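Local atomic coordinates of Dye-decolorizing peroxidase (Irpex lacteus, PDB entry 7D8M), a protein that binds a heme b cofactor and probably works as a peroxidase of the dye-decolorizing family. Residues K26-H31 and V150-S155; F30-A35 and G78-T83. All coordinates share one frame; numbering follows the deposited sequence.

Overall arrangement
Interactions 1 and 2 start from the same strand, 24-32, and overlap at F30 and H31, with centres about 17 Å apart. Interaction 1 joins this strand to its antiparallel neighbour 147-156, at one side of a four-stranded sheet of the ferredoxin-like kind found in DyP-type peroxidases. Interaction 2 follows the chain as it leaves the strand and enters helix 35-49, where it packs on the end of helix 74-79. The first lies nearer the cofactor: the side chain of L153 is about 12 Å from the bound heme, and that of F27 about 11 Å from that of R335, a heme-binding residue. The second lies away from the annotated sites, about 26 Å from the chain's centre.

Interaction 1 (K26-H31 and V150-S155); sequences KFVFFH and VYDLDS
K26 lies along D154 and crosses D152. K26 CB is 3.7 Å from D154 OD1; CG and CD pass near both D154 OD1 and D152 OD1, a bend at chi3 (-142°) brings CE to 3.1 Å from D152 OD1, and chi4 turns NZ back between the carboxylates. NZ joins both in a salt-bridge network, but its hydrogen bond to D152 OD1 is weak and its approach to D154 OD1 too close in the model to trust. D152 OD2 turns to a second cation, R136 of helix 129-143. An alanine in place of D152 would probably leave R136 without this carboxylate and K26 with one fewer acidic neighbour.

The strands pair antiparallel through nearly straight hydrogen bonds, F27 N to L153 O (2.8 Å) and L153 N to F27 O (3.0 Å). A classic beta bulge sets V150 and Y151 against F29, whose O takes V150 N at 2.8 Å and, weakly, Y151 N. The F29 and Y151 rings slide past each other with little overlap, F29 CD2 to Y151 CD2 3.6 Å, and F221 meets F27 and F29. K26, D152 and D154 thus put charge on one face, beside V28, while F27, F29, Y151 and L153 make the other aromatic and apolar.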
ATOM      1  N   LYS A  26     -13.786   5.285  -3.548  1.00 24.91           N
ATOM      2  CA  LYS A  26     -13.645   6.701  -3.859  1.00 25.36           C
ATOM      3  C   LYS A  26     -12.799   7.371  -2.783  1.00 26.28           C
ATOM      4  O   LYS A  26     -13.025   7.153  -1.589  1.00 25.88           O
ATOM      5  CB  LYS A  26     -15.025   7.369  -3.934  1.00 24.62           C
ATOM      6  CG  LYS A  26     -15.049   8.810  -4.411  1.00 25.37           C
ATOM      7  CD  LYS A  26     -16.506   9.264  -4.589  1.00 31.79           C
ATOM      8  CE  LYS A  26     -16.740  10.147  -5.782  1.00 32.79           C
ATOM      9  NZ  LYS A  26     -16.172   9.712  -7.062  1.00 34.19           N
ATOM     10  N   PHE A  27     -11.836   8.185  -3.204  1.00 23.47           N
ATOM     11  CA  PHE A  27     -10.981   8.946  -2.298  1.00 22.97           C
ATOM     12  C   PHE A  27     -11.346  10.414  -2.430  1.00 25.77           C
ATOM     13  O   PHE A  27     -11.172  10.999  -3.506  1.00 26.57           O
ATOM     14  CB  PHE A  27      -9.498   8.737  -2.625  1.00 23.65           C
ATOM     15  CG  PHE A  27      -9.021   7.334  -2.406  1.00 23.45           C
ATOM     16  CD1 PHE A  27      -9.209   6.365  -3.382  1.00 27.31           C
ATOM     17  CD2 PHE A  27      -8.395   6.979  -1.221  1.00 20.36           C
ATOM     18  CE1 PHE A  27      -8.769   5.064  -3.186  1.00 23.14           C
ATOM     19  CE2 PHE A  27      -7.957   5.682  -1.005  1.00 25.80           C
ATOM     20  CZ  PHE A  27      -8.144   4.720  -1.989  1.00 26.33           C
ATOM     21  N   VAL A  28     -11.863  11.009  -1.347  1.00 21.94           N
ATOM     22  CA  VAL A  28     -12.282  12.408  -1.361  1.00 23.02           C
ATOM     23  C   VAL A  28     -11.290  13.201  -0.522  1.00 22.89           C
ATOM     24  O   VAL A  28     -11.336  13.166   0.714  1.00 23.54           O
ATOM     25  CB  VAL A  28     -13.714  12.585  -0.841  1.00 24.74           C
ATOM     26  CG1 VAL A  28     -14.123  14.058  -0.923  1.00 24.19           C
ATOM     27  CG2 VAL A  28     -14.677  11.726  -1.656  1.00 25.71           C
ATOM     28  N   PHE A  29     -10.405  13.941  -1.189  1.00 25.18           N
ATOM     29  CA  PHE A  29      -9.411  14.762  -0.507  1.00 24.41           C
ATOM     30  C   PHE A  29      -9.950  16.181  -0.369  1.00 24.17           C
ATOM     31  O   PHE A  29     -10.505  16.742  -1.320  1.00 26.62           O
ATOM     32  CB  PHE A  29      -8.083  14.765  -1.264  1.00 26.02           C
ATOM     33  CG  PHE A  29      -7.450  13.379  -1.415  1.00 24.45           C
ATOM     34  CD1 PHE A  29      -6.626  12.862  -0.426  1.00 21.85           C
ATOM     35  CD2 PHE A  29      -7.702  12.607  -2.535  1.00 24.93           C
ATOM     36  CE1 PHE A  29      -6.049  11.588  -0.558  1.00 24.86           C
ATOM     37  CE2 PHE A  29      -7.124  11.345  -2.682  1.00 26.09           C
ATOM     38  CZ  PHE A  29      -6.300  10.835  -1.692  1.00 24.67           C
ATOM     39  N   PHE A  30      -9.789  16.762   0.811  1.00 22.80           N
ATOM     40  CA  PHE A  30     -10.479  18.010   1.089  1.00 28.45           C
ATOM     41  C   PHE A  30      -9.601  18.944   1.901  1.00 28.89           C
ATOM     42  O   PHE A  30      -8.664  18.522   2.584  1.00 22.34           O
ATOM     43  CB  PHE A  30     -11.795  17.763   1.842  1.00 23.15           C
ATOM     44  CG  PHE A  30     -11.618  17.058   3.167  1.00 25.74           C
ATOM     45  CD1 PHE A  30     -11.310  17.773   4.322  1.00 25.84           C
ATOM     46  CD2 PHE A  30     -11.776  15.682   3.260  1.00 25.12           C
ATOM     47  CE1 PHE A  30     -11.145  17.124   5.538  1.00 24.75           C
ATOM     48  CE2 PHE A  30     -11.619  15.029   4.471  1.00 24.79           C
ATOM     49  CZ  PHE A  30     -11.306  15.756   5.615  1.00 26.30           C
ATOM     50  N   HIS A  31      -9.977  20.220   1.856  1.00 27.94           N
ATOM     51  CA  HIS A  31      -9.414  21.283   2.672  1.00 26.38           C
ATOM     52  C   HIS A  31     -10.513  21.813   3.579  1.00 32.31           C
ATOM     53  O   HIS A  31     -11.685  21.850   3.188  1.00 25.25           O
ATOM     54  CB  HIS A  31      -8.876  22.413   1.791  1.00 30.80           C
ATOM     55  CG  HIS A  31      -8.332  23.576   2.560  1.00 34.06           C
ATOM     56  ND1 HIS A  31      -7.060  23.583   3.089  1.00 30.32           N
ATOM     57  CD2 HIS A  31      -8.881  24.773   2.881  1.00 32.55           C
ATOM     58  CE1 HIS A  31      -6.854  24.729   3.715  1.00 34.94           C
ATOM     59  NE2 HIS A  31      -7.938  25.471   3.595  1.00 30.41           N
ATOM     60  N   VAL A 150     -10.652  19.043  -2.914  1.00 27.26           N
ATOM     61  CA  VAL A 150      -9.542  19.452  -3.763  1.00 30.13           C
ATOM     62  C   VAL A 150      -9.115  18.356  -4.733  1.00 31.08           C
ATOM     63  O   VAL A 150      -8.410  18.651  -5.707  1.00 31.57           O
ATOM     64  CB  VAL A 150      -8.342  19.916  -2.908  1.00 27.36           C
ATOM     65  CG1 VAL A 150      -8.774  21.060  -1.969  1.00 28.82           C
ATOM     66  CG2 VAL A 150      -7.802  18.768  -2.098  1.00 25.61           C
ATOM     67  N   TYR A 151      -9.530  17.110  -4.509  1.00 28.62           N
ATOM     68  CA  TYR A 151      -9.186  16.019  -5.413  1.00 28.07           C
ATOM     69  C   TYR A 151     -10.139  14.867  -5.147  1.00 28.09           C
ATOM     70  O   TYR A 151     -10.332  14.486  -3.990  1.00 25.20           O
ATOM     71  CB  TYR A 151      -7.735  15.568  -5.214  1.00 27.11           C
ATOM     72  CG  TYR A 151      -7.265  14.603  -6.278  1.00 31.10           C
ATOM     73  CD1 TYR A 151      -7.438  14.894  -7.629  1.00 35.57           C
ATOM     74  CD2 TYR A 151      -6.653  13.403  -5.939  1.00 29.80           C
ATOM     75  CE1 TYR A 151      -7.009  14.018  -8.613  1.00 37.78           C
ATOM     76  CE2 TYR A 151      -6.224  12.520  -6.914  1.00 31.85           C
ATOM     77  CZ  TYR A 151      -6.406  12.835  -8.248  1.00 32.74           C
ATOM     78  OH  TYR A 151      -5.992  11.963  -9.222  1.00 34.84           O
ATOM     79  N   ASP A 152     -10.718  14.310  -6.208  1.00 29.55           N
ATOM     80  CA  ASP A 152     -11.765  13.291  -6.095  1.00 31.52           C
ATOM     81  C   ASP A 152     -11.392  12.141  -7.025  1.00 31.15           C
ATOM     82  O   ASP A 152     -11.570  12.244  -8.241  1.00 32.46           O
ATOM     83  CB  ASP A 152     -13.127  13.888  -6.448  1.00 34.09           C
ATOM     84  CG  ASP A 152     -14.291  12.986  -6.069  1.00 36.89           C
ATOM     85  OD1 ASP A 152     -14.102  11.762  -6.013  1.00 33.51           O
ATOM     86  OD2 ASP A 152     -15.411  13.508  -5.840  1.00 35.29           O
ATOM     87  N   LEU A 153     -10.877  11.045  -6.462  1.00 31.46           N
ATOM     88  CA  LEU A 153     -10.318   9.942  -7.243  1.00 27.64           C
ATOM     89  C   LEU A 153     -11.175   8.690  -7.080  1.00 26.56           C
ATOM     90  O   LEU A 153     -11.397   8.225  -5.957  1.00 28.45           O
ATOM     91  CB  LEU A 153      -8.876   9.656  -6.823  1.00 26.52           C
ATOM     92  CG  LEU A 153      -8.285   8.408  -7.472  1.00 25.42           C
ATOM     93  CD1 LEU A 153      -8.152   8.638  -8.962  1.00 26.79           C
ATOM     94  CD2 LEU A 153      -6.929   8.045  -6.865  1.00 27.84           C
ATOM     95  N   ASP A 154     -11.664   8.153  -8.198  1.00 26.21           N
ATOM     96  CA  ASP A 154     -12.359   6.869  -8.199  1.00 26.29           C
ATOM     97  C   ASP A 154     -11.385   5.746  -8.537  1.00 26.22           C
ATOM     98  O   ASP A 154     -10.634   5.835  -9.513  1.00 26.33           O
ATOM     99  CB  ASP A 154     -13.506   6.868  -9.208  1.00 26.97           C
ATOM    100  CG  ASP A 154     -14.621   7.824  -8.818  1.00 30.31           C
ATOM    101  OD1 ASP A 154     -15.003   7.821  -7.635  1.00 30.10           O
ATOM    102  OD2 ASP A 154     -15.090   8.591  -9.680  1.00 33.39           O
ATOM    103  N   SER A 155     -11.412   4.692  -7.739  1.00 24.34           N
ATOM    104  CA  SER A 155     -10.646   3.491  -8.014  1.00 25.39           C
ATOM    105  C   SER A 155     -11.636   2.339  -8.086  1.00 28.18           C
ATOM    106  O   SER A 155     -12.748   2.420  -7.545  1.00 28.00           O
ATOM    107  CB  SER A 155      -9.593   3.241  -6.937  1.00 23.41           C
ATOM    108  OG  SER A 155     -10.209   2.998  -5.685  1.00 27.04           O
TER

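Interaction 2 (F30-A35 and G78-T83); sequences FHINNA and GALNVT
I32 pushes its CD1 methyl against the branched end of L80, which it meets at about a right angle. I32 CD1 lies 3.7 Å from L80 CG, and both leucine methyls are within 4.0 Å of I32 CD1. The isoleucine reaches there because CG1 stands anti to the carbonyl carbon (chi1 -59°) and the chain then runs extended to CD1. Nearer the backbone, I32 CB faces A79 CB at 4.1 Å.

The chain leaving strand 24-32 thus packs on the C-terminal end of helix 74-79. That helix ends in a Schellman motif: N81, at positive phi, is its C-prime residue, and N81 N bonds to G78 O at 2.9 Å. On the other side, N34 sits at the N-cap of helix 35-49, its OD1 accepting from A37 N, and A35 begins the first turn. A35 CB comes 3.2 Å from A79 O, and L80 CD2 is a looser neighbour of A35 CB at 4.5 Å. No hydrogen bond joins the two segments, but K39 NZ of helix 35-49 bonds to L80 O. F38 of the same helix touches both I32 and L80, and F72 and F448 also pack on the leucine.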
ATOM      1  N   PHE A  30      -9.789  16.762   0.811  1.00 22.80           N
ATOM      2  CA  PHE A  30     -10.479  18.010   1.089  1.00 28.45           C
ATOM      3  C   PHE A  30      -9.601  18.944   1.901  1.00 28.89           C
ATOM      4  O   PHE A  30      -8.664  18.522   2.584  1.00 22.34           O
ATOM      5  CB  PHE A  30     -11.795  17.763   1.842  1.00 23.15           C
ATOM      6  CG  PHE A  30     -11.618  17.058   3.167  1.00 25.74           C
ATOM      7  CD1 PHE A  30     -11.310  17.773   4.322  1.00 25.84           C
ATOM      8  CD2 PHE A  30     -11.776  15.682   3.260  1.00 25.12           C
ATOM      9  CE1 PHE A  30     -11.145  17.124   5.538  1.00 24.75           C
ATOM     10  CE2 PHE A  30     -11.619  15.029   4.471  1.00 24.79           C
ATOM     11  CZ  PHE A  30     -11.306  15.756   5.615  1.00 26.30           C
ATOM     12  N   HIS A  31      -9.977  20.220   1.856  1.00 27.94           N
ATOM     13  CA  HIS A  31      -9.414  21.283   2.672  1.00 26.38           C
ATOM     14  C   HIS A  31     -10.513  21.813   3.579  1.00 32.31           C
ATOM     15  O   HIS A  31     -11.685  21.850   3.188  1.00 25.25           O
ATOM     16  CB  HIS A  31      -8.876  22.413   1.791  1.00 30.80           C
ATOM     17  CG  HIS A  31      -8.332  23.576   2.560  1.00 34.06           C
ATOM     18  ND1 HIS A  31      -7.060  23.583   3.089  1.00 30.32           N
ATOM     19  CD2 HIS A  31      -8.881  24.773   2.881  1.00 32.55           C
ATOM     20  CE1 HIS A  31      -6.854  24.729   3.715  1.00 34.94           C
ATOM     21  NE2 HIS A  31      -7.938  25.471   3.595  1.00 30.41           N
ATOM     22  N   ILE A  32     -10.145  22.215   4.794  1.00 29.98           N
ATOM     23  CA  ILE A  32     -11.117  22.693   5.774  1.00 31.97           C
ATOM     24  C   ILE A  32     -11.159  24.215   5.713  1.00 33.34           C
ATOM     25  O   ILE A  32     -10.149  24.881   5.974  1.00 32.62           O
ATOM     26  CB  ILE A  32     -10.779  22.198   7.188  1.00 30.25           C
ATOM     27  CG1 ILE A  32     -10.767  20.669   7.211  1.00 26.35           C
ATOM     28  CG2 ILE A  32     -11.782  22.740   8.198  1.00 31.58           C
ATOM     29  CD1 ILE A  32     -10.462  20.073   8.559  1.00 26.52           C
ATOM     30  N   ASN A  33     -12.328  24.763   5.361  1.00 32.79           N
ATOM     31  CA  ASN A  33     -12.544  26.209   5.309  1.00 34.32           C
ATOM     32  C   ASN A  33     -13.086  26.794   6.613  1.00 33.55           C
ATOM     33  O   ASN A  33     -12.739  27.926   6.961  1.00 32.78           O
ATOM     34  CB  ASN A  33     -13.517  26.556   4.181  1.00 35.48           C
ATOM     35  CG  ASN A  33     -12.998  26.165   2.823  1.00 33.55           C
ATOM     36  OD1 ASN A  33     -11.803  26.261   2.561  1.00 34.01           O
ATOM     37  ND2 ASN A  33     -13.902  25.745   1.933  1.00 30.95           N
ATOM     38  N   ASN A  34     -13.925  26.060   7.343  1.00 31.10           N
ATOM     39  CA  ASN A  34     -14.538  26.555   8.578  1.00 36.06           C
ATOM     40  C   ASN A  34     -14.497  25.442   9.620  1.00 33.26           C
ATOM     41  O   ASN A  34     -15.302  24.504   9.571  1.00 31.56           O
ATOM     42  CB  ASN A  34     -15.968  27.025   8.321  1.00 33.09           C
ATOM     43  CG  ASN A  34     -16.601  27.703   9.532  1.00 38.89           C
ATOM     44  OD1 ASN A  34     -16.513  27.220  10.666  1.00 36.05           O
ATOM     45  ND2 ASN A  34     -17.264  28.824   9.286  1.00 37.45           N
ATOM     46  N   ALA A  35     -13.575  25.559  10.578  1.00 35.63           N
ATOM     47  CA  ALA A  35     -13.381  24.486  11.548  1.00 36.19           C
ATOM     48  C   ALA A  35     -14.636  24.252  12.381  1.00 37.64           C
ATOM     49  O   ALA A  35     -15.036  23.101  12.602  1.00 31.68           O
ATOM     50  CB  ALA A  35     -12.187  24.801  12.452  1.00 33.61           C
ATOM     51  N   GLY A  78      -3.892  21.083  12.388  1.00 30.53           N
ATOM     52  CA  GLY A  78      -3.832  22.514  12.631  1.00 35.15           C
ATOM     53  C   GLY A  78      -5.159  23.196  12.369  1.00 35.52           C
ATOM     54  O   GLY A  78      -5.646  23.976  13.189  1.00 39.33           O
ATOM     55  N   ALA A  79      -5.775  22.898  11.221  1.00 36.17           N
ATOM     56  CA  ALA A  79      -7.040  23.534  10.872  1.00 33.84           C
ATOM     57  C   ALA A  79      -8.149  23.178  11.845  1.00 38.06           C
ATOM     58  O   ALA A  79      -9.137  23.918  11.942  1.00 42.90           O
ATOM     59  CB  ALA A  79      -7.453  23.156   9.448  1.00 34.57           C
ATOM     60  N   LEU A  80      -8.016  22.071  12.574  1.00 34.99           N
ATOM     61  CA  LEU A  80      -8.994  21.691  13.584  1.00 38.54           C
ATOM     62  C   LEU A  80      -8.548  22.047  14.997  1.00 38.05           C
ATOM     63  O   LEU A  80      -9.213  21.653  15.963  1.00 36.02           O
ATOM     64  CB  LEU A  80      -9.284  20.195  13.491  1.00 35.22           C
ATOM     65  CG  LEU A  80     -10.044  19.799  12.230  1.00 34.05           C
ATOM     66  CD1 LEU A  80     -10.100  18.284  12.117  1.00 35.57           C
ATOM     67  CD2 LEU A  80     -11.442  20.405  12.251  1.00 34.57           C
ATOM     68  N   ASN A  81      -7.438  22.775  15.128  1.00 37.66           N
ATOM     69  CA  ASN A  81      -6.843  23.143  16.415  1.00 38.17           C
ATOM     70  C   ASN A  81      -6.610  21.924  17.304  1.00 37.26           C
ATOM     71  O   ASN A  81      -6.947  21.909  18.491  1.00 41.98           O
ATOM     72  CB  ASN A  81      -7.689  24.189  17.138  1.00 41.03           C
ATOM     73  CG  ASN A  81      -6.878  24.974  18.138  1.00 47.57           C
ATOM     74  OD1 ASN A  81      -6.886  24.676  19.332  1.00 54.91           O
ATOM     75  ND2 ASN A  81      -6.144  25.969  17.651  1.00 51.24           N
ATOM     76  N   VAL A  82      -6.012  20.892  16.715  1.00 34.95           N
ATOM     77  CA  VAL A  82      -5.607  19.693  17.432  1.00 33.35           C
ATOM     78  C   VAL A  82      -4.086  19.636  17.393  1.00 37.23           C
ATOM     79  O   VAL A  82      -3.483  19.792  16.324  1.00 34.96           O
ATOM     80  CB  VAL A  82      -6.236  18.431  16.813  1.00 37.54           C
ATOM     81  CG1 VAL A  82      -5.648  17.170  17.436  1.00 36.55           C
ATOM     82  CG2 VAL A  82      -7.766  18.458  16.961  1.00 37.12           C
ATOM     83  N   THR A  83      -3.465  19.447  18.555  1.00 34.66           N
ATOM     84  CA  THR A  83      -2.013  19.436  18.623  1.00 34.75           C
ATOM     85  C   THR A  83      -1.476  18.137  18.028  1.00 35.10           C
ATOM     86  O   THR A  83      -1.975  17.049  18.329  1.00 34.11           O
ATOM     87  CB  THR A  83      -1.540  19.603  20.067  1.00 35.59           C
ATOM     88  OG1 THR A  83      -2.140  20.779  20.640  1.00 37.04           O
ATOM     89  CG2 THR A  83      -0.034  19.761  20.101  1.00 34.34           C
TER